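Local coordinates for envelopment polyprotein (Bovine Schmallenberg virus BH80/Germany/2011, PDB 7A56) that yields envelope glycoprotein Gc, a class II membrane fusion protein that probably merges viral and host membranes during entry and is captured here in its postfusion form, at residues K112-F117 with K192-Q197; R184-I189 with A243-K248; V215-P220 with I230-M235. All coordinates share one frame; numbering follows the deposited sequence.

Interaction 1 (K112-F117 with K192-Q197); sequences KASYRF and KSSIEQ. With PO4 (phosphate ion), chain J.
K192 passes over one face of the Y115 ring, its CA 3.9 Å from the ring centroid and displaced toward the rim. CG of Y115 lies beside the backbone N (chi1 -73°), which folds the ring back under K192, while OH bonds to the carbonyl of P239. Next to this pair, S193 N gives a nearly straight bond of 2.8 Å to S114 O. The methyl of A113 fits against S194 OG (3.6 Å). That hydroxyl both accepts from S114 N (3.0 Å) and donates to I195 O, so a serine takes the place of a backbone carbonyl. Two antiparallel bridges, Y115 with K192 and K112 with Q197, join the segments; the register shifts by two between them, across S194. At the K112 end reciprocal backbone bonds make the second, separate bridge, but the side chains are only partly buried. K112 CE comes within 3.6 Å of Q197 NE2, a van der Waals contact. The amide of Q197 faces the second subunit, whose K398 bonds to OE1; NE2 donates to a phosphate, probably from the crystallisation liquor, also held by K390 and K398 there. At the other end, beside Y115, a water bridges S193 OG and Y115 O.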
loop_
_atom_site.group_PDB
_atom_site.type_symbol
_atom_site.label_atom_id
_atom_site.label_comp_id
_atom_site.label_asym_id
_atom_site.label_seq_id
_atom_site.Cartn_x
_atom_site.Cartn_y
_atom_site.Cartn_z
ATOM N N LYS A 112 -7.097 -8.188 -9.413
ATOM C CA LYS A 112 -6.965 -7.714 -10.797
ATOM C C LYS A 112 -7.360 -6.257 -10.864
ATOM O O LYS A 112 -8.151 -5.778 -10.037
ATOM C CB LYS A 112 -7.837 -8.518 -11.779
ATOM C CG LYS A 112 -9.304 -8.420 -11.540
ATOM C CD LYS A 112 -10.087 -9.380 -12.490
ATOM C CE LYS A 112 -11.590 -9.401 -12.159
ATOM N NZ LYS A 112 -12.375 -10.429 -12.931
ATOM N N ALA A 113 -6.800 -5.546 -11.853
ATOM C CA ALA A 113 -7.279 -4.200 -12.161
ATOM C C ALA A 113 -7.027 -3.916 -13.653
ATOM O O ALA A 113 -6.242 -4.608 -14.330
ATOM C CB ALA A 113 -6.603 -3.142 -11.265
ATOM N N SER A 114 -7.781 -2.947 -14.173
ATOM C CA SER A 114 -7.595 -2.469 -15.526
ATOM C C SER A 114 -6.448 -1.463 -15.550
ATOM O O SER A 114 -6.172 -0.765 -14.566
ATOM C CB SER A 114 -8.868 -1.792 -16.067
ATOM O OG SER A 114 -10.009 -2.634 -15.799
ATOM N N TYR A 115 -5.782 -1.387 -16.697
ATOM C CA TYR A 115 -4.712 -0.415 -16.929
ATOM C C TYR A 115 -4.915 0.224 -18.288
ATOM O O TYR A 115 -5.505 -0.376 -19.202
ATOM C CB TYR A 115 -3.314 -1.079 -16.863
ATOM C CG TYR A 115 -2.892 -1.457 -15.445
ATOM C CD1 TYR A 115 -3.564 -2.491 -14.724
ATOM C CD2 TYR A 115 -1.840 -0.791 -14.813
ATOM C CE1 TYR A 115 -3.171 -2.798 -13.421
ATOM C CE2 TYR A 115 -1.429 -1.094 -13.547
ATOM C CZ TYR A 115 -2.120 -2.127 -12.834
ATOM O OH TYR A 115 -1.755 -2.424 -11.540
ATOM N N ARG A 116 -4.361 1.441 -18.429
ATOM C CA ARG A 116 -4.451 2.151 -19.697
ATOM C C ARG A 116 -3.083 2.639 -20.172
ATOM O O ARG A 116 -2.193 3.029 -19.399
ATOM C CB ARG A 116 -5.413 3.343 -19.660
ATOM C CG ARG A 116 -5.056 4.388 -18.693
ATOM C CD ARG A 116 -5.954 5.616 -18.889
ATOM N NE ARG A 116 -5.709 6.593 -17.828
ATOM C CZ ARG A 116 -4.955 7.679 -17.966
ATOM N NH1 ARG A 116 -4.782 8.509 -16.939
ATOM N NH2 ARG A 116 -4.395 7.954 -19.140
ATOM N N PHE A 117 -2.950 2.615 -21.487
ATOM C CA PHE A 117 -1.659 2.870 -22.086
ATOM C C PHE A 117 -1.307 4.344 -21.930
ATOM O O PHE A 117 -2.136 5.222 -22.226
ATOM C CB PHE A 117 -1.674 2.468 -23.549
ATOM C CG PHE A 117 -0.454 2.949 -24.290
ATOM C CD1 PHE A 117 0.737 2.242 -24.233
ATOM C CD2 PHE A 117 -0.508 4.121 -25.036
ATOM C CE1 PHE A 117 1.861 2.720 -24.941
ATOM C CE2 PHE A 117 0.594 4.566 -25.698
ATOM C CZ PHE A 117 1.757 3.845 -25.662
ATOM N N LYS A 192 -2.753 2.367 -13.778
ATOM C CA LYS A 192 -3.980 1.699 -13.249
ATOM C C LYS A 192 -5.194 2.601 -13.489
ATOM O O LYS A 192 -5.135 3.813 -13.234
ATOM C CB LYS A 192 -3.781 1.424 -11.760
ATOM C CG LYS A 192 -4.959 0.642 -11.064
ATOM C CD LYS A 192 -4.473 -0.031 -9.762
ATOM C CE LYS A 192 -4.102 0.998 -8.739
ATOM N NZ LYS A 192 -3.254 0.420 -7.640
ATOM N N SER A 193 -6.276 2.027 -14.063
ATOM C CA SER A 193 -7.439 2.791 -14.509
ATOM C C SER A 193 -8.749 2.211 -13.967
ATOM O O SER A 193 -9.803 2.369 -14.597
ATOM C CB SER A 193 -7.474 2.874 -16.044
ATOM O OG SER A 193 -7.554 1.573 -16.650
ATOM N N SER A 194 -8.691 1.539 -12.811
ATOM C CA SER A 194 -9.864 1.044 -12.086
ATOM C C SER A 194 -9.445 0.850 -10.633
ATOM O O SER A 194 -8.253 0.890 -10.295
ATOM C CB SER A 194 -10.392 -0.277 -12.659
ATOM O OG SER A 194 -9.494 -1.330 -12.351
ATOM N N ILE A 195 -10.427 0.656 -9.762
ATOM C CA ILE A 195 -10.083 0.077 -8.469
ATOM C C ILE A 195 -9.605 -1.360 -8.695
ATOM O O ILE A 195 -9.935 -2.015 -9.706
ATOM C CB ILE A 195 -11.304 0.141 -7.528
ATOM C CG1 ILE A 195 -10.916 -0.196 -6.074
ATOM C CG2 ILE A 195 -12.427 -0.724 -8.099
ATOM C CD1 ILE A 195 -11.995 0.193 -4.998
ATOM N N GLU A 196 -8.777 -1.858 -7.792
ATOM C CA GLU A 196 -8.500 -3.272 -7.938
ATOM C C GLU A 196 -9.626 -4.042 -7.264
ATOM O O GLU A 196 -10.356 -3.491 -6.446
ATOM C CB GLU A 196 -7.147 -3.654 -7.322
ATOM C CG GLU A 196 -7.049 -3.542 -5.771
ATOM C CD GLU A 196 -5.700 -4.085 -5.257
ATOM O OE1 GLU A 196 -4.677 -3.414 -5.468
ATOM O OE2 GLU A 196 -5.633 -5.186 -4.660
ATOM N N GLN A 197 -9.807 -5.287 -7.671
ATOM C CA GLN A 197 -10.862 -6.110 -7.063
ATOM C C GLN A 197 -10.353 -7.528 -6.887
ATOM O O GLN A 197 -9.464 -7.983 -7.609
ATOM C CB GLN A 197 -12.150 -6.069 -7.915
ATOM C CG GLN A 197 -11.994 -6.634 -9.314
ATOM C CD GLN A 197 -13.231 -6.354 -10.123
ATOM O OE1 GLN A 197 -13.490 -5.196 -10.473
ATOM N NE2 GLN A 197 -14.036 -7.391 -10.386
HETATM P P PO4 J . -17.681 -7.311 -11.899
HETATM O O1 PO4 J . -16.412 -7.779 -12.560
HETATM O O2 PO4 J . -18.324 -6.236 -12.764
HETATM O O3 PO4 J . -17.431 -6.757 -10.516
HETATM O O4 PO4 J . -18.614 -8.486 -11.737
HETATM O O HOH W 1 -8.394 0.827 -19.599
#

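Interaction 2 (R184-I189 with A243-K248); sequences RPEYKI and AVKNGK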
loop_
_atom_site.group_PDB
_atom_site.type_symbol
_atom_site.label_atom_id
_atom_site.label_comp_id
_atom_site.label_asym_id
_atom_site.label_seq_id
_atom_site.Cartn_x
_atom_site.Cartn_y
_atom_site.Cartn_z
ATOM N N ARG A 184 14.316 4.630 -29.842
ATOM C CA ARG A 184 13.963 3.300 -30.269
ATOM C C ARG A 184 13.028 2.746 -29.184
ATOM O O ARG A 184 13.465 2.564 -28.044
ATOM C CB ARG A 184 15.205 2.424 -30.435
ATOM C CG ARG A 184 14.874 0.970 -30.830
ATOM C CD ARG A 184 16.123 0.125 -30.872
ATOM N NE ARG A 184 16.689 -0.248 -29.556
ATOM C CZ ARG A 184 17.889 0.143 -29.113
ATOM N NH1 ARG A 184 18.340 -0.287 -27.938
ATOM N NH2 ARG A 184 18.659 0.950 -29.843
ATOM N N PRO A 185 11.752 2.526 -29.478
ATOM C CA PRO A 185 10.816 2.071 -28.425
ATOM C C PRO A 185 11.233 0.713 -27.885
ATOM O O PRO A 185 11.512 -0.216 -28.661
ATOM C CB PRO A 185 9.463 1.983 -29.155
ATOM C CG PRO A 185 9.632 2.705 -30.431
ATOM C CD PRO A 185 11.109 2.716 -30.789
ATOM N N GLU A 186 11.217 0.579 -26.541
ATOM C CA GLU A 186 11.596 -0.665 -25.856
ATOM C C GLU A 186 10.592 -1.077 -24.764
ATOM O O GLU A 186 10.347 -2.274 -24.597
ATOM C CB GLU A 186 13.008 -0.536 -25.259
ATOM C CG GLU A 186 14.118 -0.405 -26.366
ATOM C CD GLU A 186 14.506 -1.760 -26.920
ATOM O OE1 GLU A 186 15.327 -1.826 -27.869
ATOM O OE2 GLU A 186 13.993 -2.786 -26.359
ATOM N N TYR A 187 9.981 -0.116 -24.058
ATOM C CA TYR A 187 9.001 -0.441 -23.012
ATOM C C TYR A 187 7.726 0.361 -23.255
ATOM O O TYR A 187 7.785 1.505 -23.733
ATOM C CB TYR A 187 9.517 -0.105 -21.592
ATOM C CG TYR A 187 10.740 -0.856 -21.097
ATOM C CD1 TYR A 187 12.029 -0.515 -21.540
ATOM C CD2 TYR A 187 10.611 -1.881 -20.129
ATOM C CE1 TYR A 187 13.146 -1.177 -21.054
ATOM C CE2 TYR A 187 11.729 -2.552 -19.643
ATOM C CZ TYR A 187 12.998 -2.193 -20.104
ATOM O OH TYR A 187 14.121 -2.838 -19.617
ATOM N N LYS A 188 6.571 -0.248 -22.921
ATOM C CA LYS A 188 5.265 0.416 -22.937
ATOM C C LYS A 188 4.817 0.619 -21.502
ATOM O O LYS A 188 4.833 -0.320 -20.716
ATOM C CB LYS A 188 4.196 -0.389 -23.681
ATOM C CG LYS A 188 4.638 -0.862 -25.073
ATOM C CD LYS A 188 3.445 -1.416 -25.878
ATOM C CE LYS A 188 3.711 -1.348 -27.399
ATOM N NZ LYS A 188 4.962 -2.051 -27.783
ATOM N N ILE A 189 4.390 1.827 -21.185
ATOM C CA ILE A 189 4.069 2.229 -19.830
ATOM C C ILE A 189 2.563 2.434 -19.762
ATOM O O ILE A 189 1.957 3.050 -20.679
ATOM C CB ILE A 189 4.859 3.482 -19.389
ATOM C CG1 ILE A 189 6.322 3.136 -19.006
ATOM C CG2 ILE A 189 4.179 4.108 -18.146
ATOM C CD1 ILE A 189 7.224 2.499 -20.062
ATOM N N ALA A 243 5.647 -0.926 -16.344
ATOM C CA ALA A 243 6.283 -0.914 -17.644
ATOM C C ALA A 243 6.282 -2.347 -18.148
ATOM O O ALA A 243 6.447 -3.281 -17.369
ATOM C CB ALA A 243 7.702 -0.320 -17.586
ATOM N N VAL A 244 6.003 -2.527 -19.427
ATOM C CA VAL A 244 5.789 -3.842 -20.020
ATOM C C VAL A 244 6.796 -4.035 -21.142
ATOM O O VAL A 244 6.918 -3.166 -22.022
ATOM C CB VAL A 244 4.347 -3.994 -20.532
ATOM C CG1 VAL A 244 4.184 -5.324 -21.248
ATOM C CG2 VAL A 244 3.357 -3.905 -19.310
ATOM N N LYS A 245 7.522 -5.160 -21.096
ATOM C CA LYS A 245 8.427 -5.554 -22.177
ATOM C C LYS A 245 8.371 -7.065 -22.340
ATOM O O LYS A 245 8.609 -7.808 -21.379
ATOM C CB LYS A 245 9.880 -5.113 -21.935
ATOM C CG LYS A 245 10.878 -5.587 -23.032
ATOM C CD LYS A 245 12.142 -4.749 -22.964
ATOM C CE LYS A 245 13.001 -4.929 -24.206
ATOM N NZ LYS A 245 12.221 -4.683 -25.450
ATOM N N ASN A 246 8.037 -7.517 -23.549
ATOM C CA ASN A 246 8.051 -8.954 -23.878
ATOM C C ASN A 246 7.144 -9.739 -22.946
ATOM O O ASN A 246 7.529 -10.765 -22.383
ATOM C CB ASN A 246 9.468 -9.525 -23.852
ATOM C CG ASN A 246 10.332 -8.959 -24.963
ATOM O OD1 ASN A 246 9.879 -8.813 -26.099
ATOM N ND2 ASN A 246 11.560 -8.584 -24.629
ATOM N N GLY A 247 5.925 -9.238 -22.791
ATOM C CA GLY A 247 4.969 -9.900 -21.954
ATOM C C GLY A 247 5.290 -9.919 -20.479
ATOM O O GLY A 247 4.595 -10.604 -19.739
ATOM N N LYS A 248 6.306 -9.192 -20.017
ATOM C CA LYS A 248 6.647 -9.154 -18.598
ATOM C C LYS A 248 6.411 -7.766 -18.011
ATOM O O LYS A 248 6.618 -6.748 -18.693
ATOM C CB LYS A 248 8.097 -9.583 -18.380
ATOM C CG LYS A 248 8.304 -11.041 -18.789
ATOM C CD LYS A 248 9.725 -11.272 -19.231
ATOM C CE LYS A 248 10.692 -11.368 -18.062
ATOM N NZ LYS A 248 11.311 -12.748 -17.968
HETATM O O HOH W 2 6.837 -3.509 -25.438
#
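The Y187 ring carries the side chain of K245 over one face: CD stands 4.0 Å from the ring centroid, in a CH-pi contact offset toward the rim. Within 184-189 itself, the guanidinium of R184 meets E186 OE1 at its edge and in its plane, NE to OE1 measuring 2.7 Å. CG of K245 lies opposite the backbone N (chi1 177°), and the chain stays extended until its last torsion bends NZ toward E186. There the ammonium donates to OE2 of E186 (2.8 Å) and, less closely, to the E186 carbonyl oxygen (3.2 Å). Lysine suits the place twice over, with methylenes for the ring and a charge for the carboxylate. K188 and V244 form an antiparallel hydrogen-bonded pair, while I189 sets CD1 3.8 Å from the A243 methyl on the buried side. E186 and Y187 together face T121 in a classic beta bulge, and K245 to K248 make a type I' turn, for which the N246-G247 pair is well suited. With R184 at one oxygen and K245 at the other, the E186 carboxylate is probably stabilised in its charged form, and the network would link the start of strand 187-192 to strand 241-245 electrostatically.

Interaction 3 (V215-P220 with I230-M235); sequences VDVLQP and IQTIQM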
loop_
_atom_site.group_PDB
_atom_site.type_symbol
_atom_site.label_atom_id
_atom_site.label_comp_id
_atom_site.label_asym_id
_atom_site.label_seq_id
_atom_site.Cartn_x
_atom_site.Cartn_y
_atom_site.Cartn_z
ATOM N N VAL A 215 -17.766 -15.701 -5.100
ATOM C CA VAL A 215 -18.286 -15.227 -3.828
ATOM C C VAL A 215 -17.695 -13.840 -3.586
ATOM O O VAL A 215 -16.493 -13.639 -3.763
ATOM C CB VAL A 215 -17.955 -16.205 -2.673
ATOM C CG1 VAL A 215 -16.465 -16.336 -2.442
ATOM C CG2 VAL A 215 -18.690 -15.825 -1.374
ATOM N N ASP A 216 -18.534 -12.881 -3.221
ATOM C CA ASP A 216 -18.008 -11.592 -2.798
ATOM C C ASP A 216 -18.667 -11.172 -1.492
ATOM O O ASP A 216 -19.652 -11.779 -1.036
ATOM C CB ASP A 216 -18.160 -10.510 -3.874
ATOM C CG ASP A 216 -19.547 -10.334 -4.329
ATOM O OD1 ASP A 216 -20.433 -10.117 -3.465
ATOM O OD2 ASP A 216 -19.740 -10.399 -5.568
ATOM N N VAL A 217 -18.077 -10.143 -0.886
ATOM C CA VAL A 217 -18.280 -9.863 0.543
ATOM C C VAL A 217 -19.721 -9.441 0.852
ATOM O O VAL A 217 -20.223 -9.724 1.946
ATOM C CB VAL A 217 -17.236 -8.816 1.005
ATOM C CG1 VAL A 217 -17.476 -7.468 0.337
ATOM C CG2 VAL A 217 -17.269 -8.578 2.574
ATOM N N LEU A 218 -20.444 -8.809 -0.091
ATOM C CA LEU A 218 -21.840 -8.446 0.218
ATOM C C LEU A 218 -22.826 -9.589 0.093
ATOM O O LEU A 218 -23.971 -9.460 0.595
ATOM C CB LEU A 218 -22.342 -7.283 -0.694
ATOM C CG LEU A 218 -21.733 -5.872 -0.526
ATOM C CD1 LEU A 218 -22.444 -4.884 -1.484
ATOM C CD2 LEU A 218 -21.970 -5.419 0.893
ATOM N N GLN A 219 -22.470 -10.707 -0.557
ATOM C CA GLN A 219 -23.488 -11.741 -0.819
ATOM C C GLN A 219 -23.017 -13.162 -0.522
ATOM O O GLN A 219 -22.411 -13.832 -1.381
ATOM C CB GLN A 219 -24.007 -11.650 -2.247
ATOM C CG GLN A 219 -24.849 -10.413 -2.481
ATOM C CD GLN A 219 -26.141 -10.305 -1.657
ATOM O OE1 GLN A 219 -26.665 -11.289 -1.067
ATOM N NE2 GLN A 219 -26.693 -9.078 -1.639
ATOM N N PRO A 220 -23.248 -13.635 0.699
ATOM C CA PRO A 220 -22.917 -15.029 1.044
ATOM C C PRO A 220 -23.625 -16.005 0.124
ATOM O O PRO A 220 -24.665 -15.691 -0.466
ATOM C CB PRO A 220 -23.440 -15.163 2.478
ATOM C CG PRO A 220 -23.378 -13.766 3.048
ATOM C CD PRO A 220 -23.781 -12.893 1.871
ATOM N N ILE A 230 -17.470 -15.020 2.357
ATOM C CA ILE A 230 -16.108 -14.528 2.517
ATOM C C ILE A 230 -16.100 -13.310 3.449
ATOM O O ILE A 230 -16.954 -12.419 3.349
ATOM C CB ILE A 230 -15.480 -14.203 1.149
ATOM C CG1 ILE A 230 -14.031 -13.811 1.363
ATOM C CG2 ILE A 230 -16.315 -13.106 0.453
ATOM C CD1 ILE A 230 -13.234 -13.650 -0.033
ATOM N N GLN A 231 -15.175 -13.294 4.402
ATOM C CA GLN A 231 -14.850 -12.109 5.178
ATOM C C GLN A 231 -13.495 -11.591 4.683
ATOM O O GLN A 231 -12.552 -12.371 4.483
ATOM C CB GLN A 231 -14.798 -12.459 6.683
ATOM C CG GLN A 231 -16.120 -12.969 7.220
ATOM C CD GLN A 231 -17.251 -11.970 7.025
ATOM O OE1 GLN A 231 -17.108 -10.763 7.362
ATOM N NE2 GLN A 231 -18.388 -12.454 6.463
ATOM N N THR A 232 -13.404 -10.296 4.435
ATOM C CA THR A 232 -12.189 -9.786 3.829
ATOM C C THR A 232 -11.989 -8.331 4.228
ATOM O O THR A 232 -12.726 -7.777 5.058
ATOM C CB THR A 232 -12.269 -9.962 2.302
ATOM O OG1 THR A 232 -11.029 -9.511 1.669
ATOM C CG2 THR A 232 -13.436 -9.119 1.775
ATOM N N ILE A 233 -10.983 -7.689 3.591
ATOM C CA ILE A 233 -10.680 -6.297 3.827
ATOM C C ILE A 233 -10.221 -5.746 2.474
ATOM O O ILE A 233 -9.656 -6.471 1.660
ATOM C CB ILE A 233 -9.581 -6.150 4.918
ATOM C CG1 ILE A 233 -10.099 -6.619 6.295
ATOM C CG2 ILE A 233 -9.027 -4.690 5.101
ATOM C CD1 ILE A 233 -9.015 -6.756 7.307
ATOM N N GLN A 234 -10.560 -4.504 2.208
ATOM C CA GLN A 234 -10.116 -3.888 0.952
ATOM C C GLN A 234 -8.589 -3.938 0.852
ATOM O O GLN A 234 -7.900 -3.597 1.812
ATOM C CB GLN A 234 -10.586 -2.458 0.915
ATOM C CG GLN A 234 -10.292 -1.782 -0.432
ATOM C CD GLN A 234 -11.062 -0.445 -0.526
ATOM O OE1 GLN A 234 -11.437 0.005 -1.587
ATOM N NE2 GLN A 234 -11.328 0.141 0.598
ATOM N N MET A 235 -8.066 -4.380 -0.302
ATOM C CA MET A 235 -6.617 -4.488 -0.498
ATOM C C MET A 235 -6.158 -3.404 -1.444
ATOM O O MET A 235 -6.941 -2.859 -2.225
ATOM C CB MET A 235 -6.170 -5.852 -1.085
ATOM C CG MET A 235 -6.703 -7.004 -0.138
ATOM S SD MET A 235 -6.216 -8.652 -0.690
ATOM C CE MET A 235 -4.435 -8.704 -0.617
HETATM O O HOH W 3 -19.890 -13.597 1.269
HETATM O O HOH W 4 -19.616 -11.865 3.357
#
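V217 and I230 bring the two backbones to 5.5 Å between their CA atoms, yet no direct hydrogen bond joins the segments. Residues D216 to Q219 form a type I turn, closed by Q219 N to D216 O at 3.1 Å, whereas I230 still belongs to strand 226-231. Two waters fill the interval. One donates to D216 O and accepts from I230 N (3.0 Å from the water); the other donates to both V217 O and I230 O, at 2.7 Å from the latter. In effect the waters extend the strand's bonding to a turn that does not pair with it. Among the side chains, I230 contributes most. With chi1 at -175°, it turns CG1 away from its own N and sets CG2 against the turn backbone, 3.6 Å from D216 C. The same methyl meets CG2 of V215 at 4.0 Å, the two branched side chains crossing at a slant. V217 and T232 cross at about a right angle, with V217 CB 3.9 Å from T232 CG2. Threonine suits both needs: the methyl goes to the valine while OG1 bonds to V333 O. Beta-branched residues, well suited to extended chain, thus present compact methyl groups to one another, and D216 points outward to the exposed side. V217 also packs on P80 of the second subunit, and T232 on I233 of the third, so the contact forms part of the surface between subunits. Methyl packing and water bridges, not charges, join the segments, and the waters satisfy backbone groups that do not pair directly.

Overall arrangement
From the N terminus, 112-117 on the long strand 98-134 comes first, and 192-197 closes interaction 1. Before that, 184-189 has opened interaction 2, so the two cross; 243-248 completes it later, joining strand 187-192 to 241-245. Interaction 3 is nested within that loop and follows interaction 1 in series, setting the loop after strand 209-214 against strand 226-231. Strand 187-192 also neighbours strand 98-134, and F117 packs against K188 and I189 where interactions 1 and 2 meet. E196 touches M235, joining interaction 1 to interaction 3, while interactions 2 and 3 stay about 19 Å apart at their nearest atoms. Interactions 1 and 3 touch the second subunit; interaction 2 touches no other chain.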